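Local atomic coordinates of SnoN,Epimerase SnoN (PDB entry 5EP9), a protein that acts as a non-heme iron, 2-oxoglutarate-dependent epimerase in the biosynthesis of nogalamycin in Streptomyces nogalater. Residues Thr174-Asp186 with Phe196-Thr208. Residues are numbered along the deposited sequence; the frame is centred on the assembly and turned at random.
Sequences TFVPGSHLLPDPD and FTRPGEIWMPRVT. With ACT (acetate ion), chain G.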
ATOM      1  N   THR A 174       1.693  -5.251 -11.425  1.00 27.12           N
ATOM      2  CA  THR A 174       0.650  -5.547 -12.413  1.00 26.87           C
ATOM      3  C   THR A 174      -0.681  -5.569 -11.694  1.00 26.81           C
ATOM      4  O   THR A 174      -0.786  -6.108 -10.602  1.00 28.09           O
ATOM      5  CB  THR A 174       0.939  -6.894 -13.056  1.00 27.17           C
ATOM      6  OG1 THR A 174       2.185  -6.774 -13.758  1.00 27.68           O
ATOM      7  CG2 THR A 174      -0.171  -7.374 -14.024  1.00 26.71           C
ATOM      8  N   PHE A 175      -1.699  -4.988 -12.328  1.00 26.13           N
ATOM      9  CA  PHE A 175      -3.013  -4.904 -11.785  1.00 26.20           C
ATOM     10  C   PHE A 175      -4.017  -5.512 -12.741  1.00 26.98           C
ATOM     11  O   PHE A 175      -3.791  -5.523 -13.973  1.00 25.71           O
ATOM     12  CB  PHE A 175      -3.415  -3.431 -11.571  1.00 27.99           C
ATOM     13  CG  PHE A 175      -2.468  -2.662 -10.699  1.00 28.79           C
ATOM     14  CD1 PHE A 175      -2.608  -2.631  -9.344  1.00 31.12           C
ATOM     15  CD2 PHE A 175      -1.471  -1.949 -11.261  1.00 30.09           C
ATOM     16  CE1 PHE A 175      -1.714  -1.871  -8.516  1.00 31.59           C
ATOM     17  CE2 PHE A 175      -0.574  -1.219 -10.485  1.00 34.57           C
ATOM     18  CZ  PHE A 175      -0.716  -1.182  -9.090  1.00 32.62           C
ATOM     19  N   VAL A 176      -5.123  -6.052 -12.224  1.00 27.91           N
ATOM     20  CA  VAL A 176      -6.202  -6.601 -13.147  1.00 27.54           C
ATOM     21  C   VAL A 176      -7.346  -5.637 -13.119  1.00 28.33           C
ATOM     22  O   VAL A 176      -8.063  -5.558 -12.116  1.00 29.88           O
ATOM     23  CB  VAL A 176      -6.689  -7.941 -12.669  1.00 27.92           C
ATOM     24  CG1 VAL A 176      -7.748  -8.461 -13.609  1.00 28.52           C
ATOM     25  CG2 VAL A 176      -5.559  -8.949 -12.600  1.00 28.53           C
ATOM     26  N   PRO A 177      -7.509  -4.833 -14.167  1.00 28.41           N
ATOM     27  CA  PRO A 177      -8.439  -3.726 -14.043  1.00 28.18           C
ATOM     28  C   PRO A 177      -9.834  -4.255 -13.914  1.00 28.53           C
ATOM     29  O   PRO A 177     -10.189  -5.256 -14.600  1.00 28.54           O
ATOM     30  CB  PRO A 177      -8.266  -2.891 -15.340  1.00 29.07           C
ATOM     31  CG  PRO A 177      -7.303  -3.630 -16.148  1.00 30.01           C
ATOM     32  CD  PRO A 177      -6.571  -4.623 -15.292  1.00 28.43           C
ATOM     33  N   GLY A 178     -10.651  -3.585 -13.097  1.00 26.04           N
ATOM     34  CA  GLY A 178     -12.038  -4.060 -12.881  1.00 26.10           C
ATOM     35  C   GLY A 178     -12.167  -5.199 -11.887  1.00 26.38           C
ATOM     36  O   GLY A 178     -13.277  -5.568 -11.528  1.00 28.79           O
ATOM     37  N   SER A 179     -11.068  -5.796 -11.451  1.00 25.83           N
ATOM     38  CA  SER A 179     -11.149  -6.991 -10.594  1.00 27.26           C
ATOM     39  C   SER A 179     -11.698  -6.667  -9.193  1.00 27.86           C
ATOM     40  O   SER A 179     -12.230  -7.500  -8.492  1.00 29.75           O
ATOM     41  CB  SER A 179      -9.778  -7.649 -10.462  1.00 27.53           C
ATOM     42  OG  SER A 179      -8.812  -6.700  -9.921  1.00 27.24           O
ATOM     43  N   HIS A 180     -11.611  -5.412  -8.831  1.00 27.51           N
ATOM     44  CA  HIS A 180     -12.201  -4.900  -7.579  1.00 28.81           C
ATOM     45  C   HIS A 180     -13.712  -4.900  -7.543  1.00 31.39           C
ATOM     46  O   HIS A 180     -14.289  -4.730  -6.499  1.00 30.94           O
ATOM     47  CB  HIS A 180     -11.696  -3.470  -7.222  1.00 28.70           C
ATOM     48  CG  HIS A 180     -12.122  -2.396  -8.170  1.00 28.47           C
ATOM     49  ND1 HIS A 180     -11.977  -2.487  -9.543  1.00 30.29           N
ATOM     50  CD2 HIS A 180     -12.732  -1.220  -7.932  1.00 29.08           C
ATOM     51  CE1 HIS A 180     -12.498  -1.406 -10.105  1.00 30.25           C
ATOM     52  NE2 HIS A 180     -12.941  -0.614  -9.139  1.00 30.02           N
ATOM     53  N   LEU A 181     -14.338  -5.021  -8.721  1.00 33.61           N
ATOM     54  CA  LEU A 181     -15.799  -5.068  -8.840  1.00 34.56           C
ATOM     55  C   LEU A 181     -16.359  -6.457  -8.907  1.00 35.59           C
ATOM     56  O   LEU A 181     -17.533  -6.620  -9.045  1.00 35.89           O
ATOM     57  CB  LEU A 181     -16.225  -4.333 -10.121  1.00 35.75           C
ATOM     58  CG  LEU A 181     -15.656  -2.930 -10.227  1.00 33.57           C
ATOM     59  CD1 LEU A 181     -16.014  -2.394 -11.623  1.00 35.76           C
ATOM     60  CD2 LEU A 181     -16.262  -2.044  -9.113  1.00 33.91           C
ATOM     61  N   LEU A 182     -15.511  -7.456  -8.824  1.00 37.68           N
ATOM     62  CA  LEU A 182     -15.917  -8.840  -8.896  1.00 38.82           C
ATOM     63  C   LEU A 182     -16.481  -9.227  -7.529  1.00 42.60           C
ATOM     64  O   LEU A 182     -16.118  -8.630  -6.536  1.00 41.42           O
ATOM     65  CB  LEU A 182     -14.758  -9.727  -9.224  1.00 39.06           C
ATOM     66  CG  LEU A 182     -14.143  -9.545 -10.616  1.00 39.73           C
ATOM     67  CD1 LEU A 182     -12.868 -10.327 -10.720  1.00 40.24           C
ATOM     68  CD2 LEU A 182     -15.080  -9.969 -11.780  1.00 41.85           C
ATOM     69  N   PRO A 183     -17.403 -10.246  -7.480  1.00 45.79           N
ATOM     70  CA  PRO A 183     -17.836 -10.790  -6.218  1.00 46.27           C
ATOM     71  C   PRO A 183     -16.717 -11.490  -5.491  1.00 46.31           C
ATOM     72  O   PRO A 183     -15.688 -11.758  -6.055  1.00 45.06           O
ATOM     73  CB  PRO A 183     -18.911 -11.843  -6.614  1.00 47.63           C
ATOM     74  CG  PRO A 183     -18.719 -12.146  -8.043  1.00 47.36           C
ATOM     75  CD  PRO A 183     -17.831 -11.068  -8.626  1.00 46.68           C
ATOM     76  N   ASP A 184     -16.935 -11.793  -4.221  1.00 50.10           N
ATOM     77  CA  ASP A 184     -15.947 -12.551  -3.408  1.00 54.25           C
ATOM     78  C   ASP A 184     -15.605 -13.905  -3.951  1.00 58.23           C
ATOM     79  O   ASP A 184     -16.460 -14.596  -4.451  1.00 54.88           O
ATOM     80  CB  ASP A 184     -16.423 -12.798  -1.984  1.00 55.00           C
ATOM     81  CG  ASP A 184     -16.531 -11.523  -1.172  1.00 52.71           C
ATOM     82  OD1 ASP A 184     -16.063 -10.460  -1.623  1.00 53.38           O
ATOM     83  OD2 ASP A 184     -17.081 -11.627  -0.056  1.00 55.86           O
ATOM     84  N   PRO A 185     -14.332 -14.298  -3.783  1.00 64.56           N
ATOM     85  CA  PRO A 185     -14.015 -15.690  -4.052  1.00 71.07           C
ATOM     86  C   PRO A 185     -14.780 -16.451  -3.010  1.00 77.00           C
ATOM     87  O   PRO A 185     -15.011 -15.886  -1.927  1.00 85.54           O
ATOM     88  CB  PRO A 185     -12.490 -15.754  -3.873  1.00 69.22           C
ATOM     89  CG  PRO A 185     -12.076 -14.472  -3.216  1.00 66.42           C
ATOM     90  CD  PRO A 185     -13.215 -13.525  -3.192  1.00 63.33           C
ATOM     91  N   ASP A 186     -15.185 -17.677  -3.301  1.00 87.06           N
ATOM     92  CA  ASP A 186     -16.002 -18.465  -2.330  1.00100.69           C
ATOM     93  C   ASP A 186     -15.135 -19.018  -1.153  1.00108.22           C
ATOM     94  O   ASP A 186     -15.661 -19.617  -0.203  1.00118.86           O
ATOM     95  CB  ASP A 186     -16.911 -19.529  -3.022  1.00101.43           C
ATOM     96  CG  ASP A 186     -16.175 -20.808  -3.382  1.00101.57           C
ATOM     97  OD1 ASP A 186     -14.973 -20.735  -3.727  1.00 95.68           O
ATOM     98  OD2 ASP A 186     -16.817 -21.886  -3.321  1.00105.11           O
ATOM     99  N   PHE A 196      -7.777 -15.026  -9.115  1.00 50.83           N
ATOM    100  CA  PHE A 196      -7.983 -15.868 -10.343  1.00 49.90           C
ATOM    101  C   PHE A 196      -8.821 -17.088 -10.110  1.00 48.41           C
ATOM    102  O   PHE A 196      -8.656 -18.028 -10.807  1.00 51.93           O
ATOM    103  CB  PHE A 196      -6.654 -16.180 -11.084  1.00 47.04           C
ATOM    104  CG  PHE A 196      -5.949 -14.949 -11.550  1.00 44.42           C
ATOM    105  CD1 PHE A 196      -6.572 -14.080 -12.434  1.00 43.17           C
ATOM    106  CD2 PHE A 196      -4.702 -14.603 -11.072  1.00 43.19           C
ATOM    107  CE1 PHE A 196      -5.947 -12.902 -12.837  1.00 41.23           C
ATOM    108  CE2 PHE A 196      -4.071 -13.428 -11.482  1.00 41.82           C
ATOM    109  CZ  PHE A 196      -4.704 -12.564 -12.344  1.00 40.74           C
ATOM    110  N   THR A 197      -9.725 -17.054  -9.121  1.00 49.00           N
ATOM    111  CA  THR A 197     -10.670 -18.214  -8.848  1.00 50.43           C
ATOM    112  C   THR A 197     -12.107 -17.937  -9.296  1.00 48.52           C
ATOM    113  O   THR A 197     -12.858 -18.786  -9.355  1.00 50.61           O
ATOM    114  CB  THR A 197     -10.744 -18.587  -7.328  1.00 53.54           C
ATOM    115  OG1 THR A 197     -11.252 -17.468  -6.531  1.00 51.62           O
ATOM    116  CG2 THR A 197      -9.345 -19.041  -6.783  1.00 54.87           C
ATOM    117  N   ARG A 198     -12.488 -16.717  -9.577  1.00 48.71           N
ATOM    118  CA  ARG A 198     -13.837 -16.413  -9.983  1.00 47.61           C
ATOM    119  C   ARG A 198     -14.008 -16.678 -11.473  1.00 49.53           C
ATOM    120  O   ARG A 198     -13.043 -16.694 -12.226  1.00 49.89           O
ATOM    121  CB  ARG A 198     -14.162 -14.998  -9.618  1.00 45.27           C
ATOM    122  CG  ARG A 198     -14.237 -14.931  -8.128  1.00 45.42           C
ATOM    123  CD  ARG A 198     -13.920 -13.599  -7.614  1.00 43.56           C
ATOM    124  NE  ARG A 198     -12.519 -13.224  -7.744  1.00 41.43           N
ATOM    125  CZ  ARG A 198     -12.032 -12.098  -7.246  1.00 41.91           C
ATOM    126  NH1 ARG A 198     -12.813 -11.298  -6.497  1.00 41.76           N
ATOM    127  NH2 ARG A 198     -10.751 -11.771  -7.447  1.00 41.66           N
ATOM    128  N   PRO A 199     -15.248 -16.979 -11.888  1.00 54.08           N
ATOM    129  CA  PRO A 199     -15.426 -17.451 -13.280  1.00 55.94           C
ATOM    130  C   PRO A 199     -15.155 -16.310 -14.262  1.00 53.35           C
ATOM    131  O   PRO A 199     -15.453 -15.144 -13.977  1.00 52.12           O
ATOM    132  CB  PRO A 199     -16.881 -17.956 -13.304  1.00 59.53           C
ATOM    133  CG  PRO A 199     -17.458 -17.691 -11.909  1.00 58.66           C
ATOM    134  CD  PRO A 199     -16.526 -16.849 -11.151  1.00 54.60           C
ATOM    135  N   GLY A 200     -14.423 -16.620 -15.316  1.00 54.22           N
ATOM    136  CA  GLY A 200     -13.964 -15.561 -16.248  1.00 53.77           C
ATOM    137  C   GLY A 200     -12.736 -14.751 -15.839  1.00 50.55           C
ATOM    138  O   GLY A 200     -12.151 -14.089 -16.661  1.00 54.30           O
ATOM    139  N   GLU A 201     -12.374 -14.736 -14.557  1.00 46.28           N
ATOM    140  CA  GLU A 201     -11.261 -13.877 -14.075  1.00 40.76           C
ATOM    141  C   GLU A 201      -9.905 -14.084 -14.789  1.00 36.85           C
ATOM    142  O   GLU A 201      -9.220 -13.149 -15.013  1.00 34.57           O
ATOM    143  CB  GLU A 201     -11.042 -14.142 -12.598  1.00 38.77           C
ATOM    144  CG  GLU A 201     -10.158 -13.142 -11.942  1.00 37.97           C
ATOM    145  CD  GLU A 201     -10.148 -13.296 -10.381  1.00 37.66           C
ATOM    146  OE1 GLU A 201     -10.918 -14.118  -9.776  1.00 38.43           O
ATOM    147  OE2 GLU A 201      -9.322 -12.636  -9.775  1.00 36.34           O
ATOM    148  N   ILE A 202      -9.531 -15.328 -15.086  1.00 38.09           N
ATOM    149  CA  ILE A 202      -8.261 -15.585 -15.740  1.00 38.07           C
ATOM    150  C   ILE A 202      -8.197 -14.894 -17.147  1.00 38.08           C
ATOM    151  O   ILE A 202      -7.075 -14.696 -17.685  1.00 36.89           O
ATOM    152  CB  ILE A 202      -7.917 -17.095 -15.878  1.00 40.89           C
ATOM    153  CG1 ILE A 202      -8.943 -17.874 -16.646  1.00 42.60           C
ATOM    154  CG2 ILE A 202      -7.640 -17.753 -14.539  1.00 41.22           C
ATOM    155  CD1 ILE A 202      -8.392 -19.247 -17.076  1.00 44.95           C
ATOM    156  N   TRP A 203      -9.415 -14.711 -17.791  1.00 37.33           N
ATOM    157  CA  TRP A 203      -9.539 -14.118 -19.160  1.00 36.73           C
ATOM    158  C   TRP A 203      -9.392 -12.534 -19.100  1.00 36.67           C
ATOM    159  O   TRP A 203      -9.389 -11.888 -20.120  1.00 37.00           O
ATOM    160  CB  TRP A 203     -10.778 -14.586 -19.867  1.00 37.30           C
ATOM    161  CG  TRP A 203     -10.732 -16.156 -19.981  1.00 37.22           C
ATOM    162  CD1 TRP A 203     -11.538 -16.988 -19.369  1.00 37.04           C
ATOM    163  CD2 TRP A 203      -9.696 -16.940 -20.574  1.00 36.94           C
ATOM    164  NE1 TRP A 203     -11.082 -18.227 -19.520  1.00 38.36           N
ATOM    165  CE2 TRP A 203      -9.957 -18.237 -20.261  1.00 38.49           C
ATOM    166  CE3 TRP A 203      -8.581 -16.657 -21.351  1.00 36.81           C
ATOM    167  CZ2 TRP A 203      -9.200 -19.231 -20.704  1.00 40.80           C
ATOM    168  CZ3 TRP A 203      -7.777 -17.646 -21.744  1.00 37.67           C
ATOM    169  CH2 TRP A 203      -8.024 -18.880 -21.412  1.00 40.04           C
ATOM    170  N   MET A 204      -9.297 -11.976 -17.945  1.00 33.32           N
ATOM    171  CA  MET A 204      -9.216 -10.522 -17.805  1.00 35.41           C
ATOM    172  C   MET A 204      -7.803  -9.835 -17.950  1.00 32.64           C
ATOM    173  O   MET A 204      -6.823 -10.380 -17.544  1.00 32.74           O
ATOM    174  CB  MET A 204      -9.673 -10.079 -16.411  1.00 34.34           C
ATOM    175  CG  MET A 204     -11.200 -10.239 -16.182  1.00 36.47           C
ATOM    176  SD  MET A 204     -11.564 -10.018 -14.379  1.00 37.64           S
ATOM    177  CE  MET A 204     -11.701  -8.142 -14.447  1.00 36.24           C
ATOM    178  N   PRO A 205      -7.781  -8.736 -18.664  1.00 33.16           N
ATOM    179  CA  PRO A 205      -6.496  -8.340 -19.071  1.00 33.92           C
ATOM    180  C   PRO A 205      -5.729  -7.779 -17.914  1.00 32.74           C
ATOM    181  O   PRO A 205      -6.325  -7.443 -16.872  1.00 31.84           O
ATOM    182  CB  PRO A 205      -6.732  -7.224 -20.104  1.00 35.63           C
ATOM    183  CG  PRO A 205      -8.133  -6.826 -19.989  1.00 35.47           C
ATOM    184  CD  PRO A 205      -8.836  -8.069 -19.526  1.00 35.30           C
ATOM    185  N   ARG A 206      -4.434  -7.782 -18.021  1.00 31.07           N
ATOM    186  CA  ARG A 206      -3.589  -7.325 -16.953  1.00 31.01           C
ATOM    187  C   ARG A 206      -2.674  -6.227 -17.378  1.00 30.12           C
ATOM    188  O   ARG A 206      -2.171  -6.288 -18.445  1.00 31.92           O
ATOM    189  CB  ARG A 206      -2.724  -8.478 -16.472  1.00 33.58           C
ATOM    190  CG  ARG A 206      -3.576  -9.611 -15.862  1.00 38.81           C
ATOM    191  CD  ARG A 206      -3.479 -10.767 -16.708  1.00 40.79           C
ATOM    192  NE  ARG A 206      -4.386 -11.864 -16.412  1.00 45.32           N
ATOM    193  CZ  ARG A 206      -4.045 -12.965 -15.746  1.00 43.92           C
ATOM    194  NH1 ARG A 206      -2.900 -13.082 -15.066  1.00 40.67           N
ATOM    195  NH2 ARG A 206      -4.886 -13.936 -15.718  1.00 46.18           N
ATOM    196  N   VAL A 207      -2.453  -5.257 -16.517  1.00 27.64           N
ATOM    197  CA  VAL A 207      -1.729  -4.060 -16.856  1.00 28.56           C
ATOM    198  C   VAL A 207      -0.553  -3.875 -15.924  1.00 26.84           C
ATOM    199  O   VAL A 207      -0.697  -3.786 -14.748  1.00 26.71           O
ATOM    200  CB  VAL A 207      -2.599  -2.783 -16.733  1.00 29.34           C
ATOM    201  CG1 VAL A 207      -1.792  -1.546 -17.162  1.00 29.50           C
ATOM    202  CG2 VAL A 207      -3.861  -2.876 -17.593  1.00 29.91           C
ATOM    203  N   THR A 208       0.616  -3.927 -16.517  1.00 27.86           N
ATOM    204  CA  THR A 208       1.870  -3.795 -15.868  1.00 28.02           C
ATOM    205  C   THR A 208       2.250  -2.336 -15.977  1.00 27.52           C
ATOM    206  O   THR A 208       2.275  -1.736 -17.027  1.00 26.83           O
ATOM    207  CB  THR A 208       2.922  -4.726 -16.551  1.00 29.82           C
ATOM    208  OG1 THR A 208       2.449  -6.052 -16.394  1.00 28.40           O
ATOM    209  CG2 THR A 208       4.288  -4.574 -15.854  1.00 29.13           C
TER
HETATM  210  C   ACT G 303      -1.007 -10.649 -12.750  1.00 39.48           C
HETATM  211  O   ACT G 303       0.081 -11.035 -12.319  1.00 40.08           O
HETATM  212  OXT ACT G 303      -1.287 -10.796 -13.964  1.00 50.73           O
HETATM  213  CH3 ACT G 303      -1.946  -9.978 -11.798  1.00 40.18           C
HETATM  214  O   HOH W   1      -9.222  -6.633 -16.710  1.00 31.94           O
HETATM  215  O   HOH W   2     -10.978  -9.177  -5.994  1.00 48.66           O
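Arg198 reaches from 196-208 against the extended run Leu182-Pro185 and fastens the two loops together. Its CB is directed toward 174-186, CG passes beside Pro183 O and Pro185 CA, and CD comes within 3.0 Å of Pro183 O. A bend at the third torsion (chi3 -70°) then turns the guanidinium back over its own loop, where NE meets Glu201 OE1 at 2.7 Å and NH2 meets OE2, a side-on, two-nitrogen salt bridge. Leu182 CD1 lies 4.0 Å above the guanidinium plane, over its centre. At the tip, NH1 donates almost straight (171°) to Pro183 O at 2.9 Å, an oxygen in the guanidinium plane, and also to a water that bonds to Ser179 O. Without the guanidinium, as with an alanine here, Pro183 O and the Glu201 carboxylate would probably lose their cationic partner and Leu182 its cover. The backbone N atoms of Phe196 and Arg198 also bind that carboxylate, fixing its rotation.

Farther along, Leu182 CD1 and Met204 SD meet tip to tip at 3.9 Å, and bent Met204 brings CE to 3.3 Å from Pro177 O. Val176 divides its branches: CG1 lies across Met204 CB, while CG2 meets Phe196 CZ and the methyl of a bound acetate held by Arg206 NH1. Beyond Val176 the chains pair as strands, Phe175 and Val207 exchanging two backbone hydrogen bonds; Phe175 N lies 2.9 Å from Val207 O. The hydroxyls Thr174 OG1 and Thr208 OG1 follow, 2.7 Å apart. In this fused construct Thr174-Asp186 and Phe196-Ile202 belong to the first SnoN portion, so the Met204 contacts and strand pairing join the two. Strand 207-209 edges the four-stranded sheet of the cupin-type double-stranded beta-helix, paired with 173-175, whose Phe175 packs against the iron ligand His225.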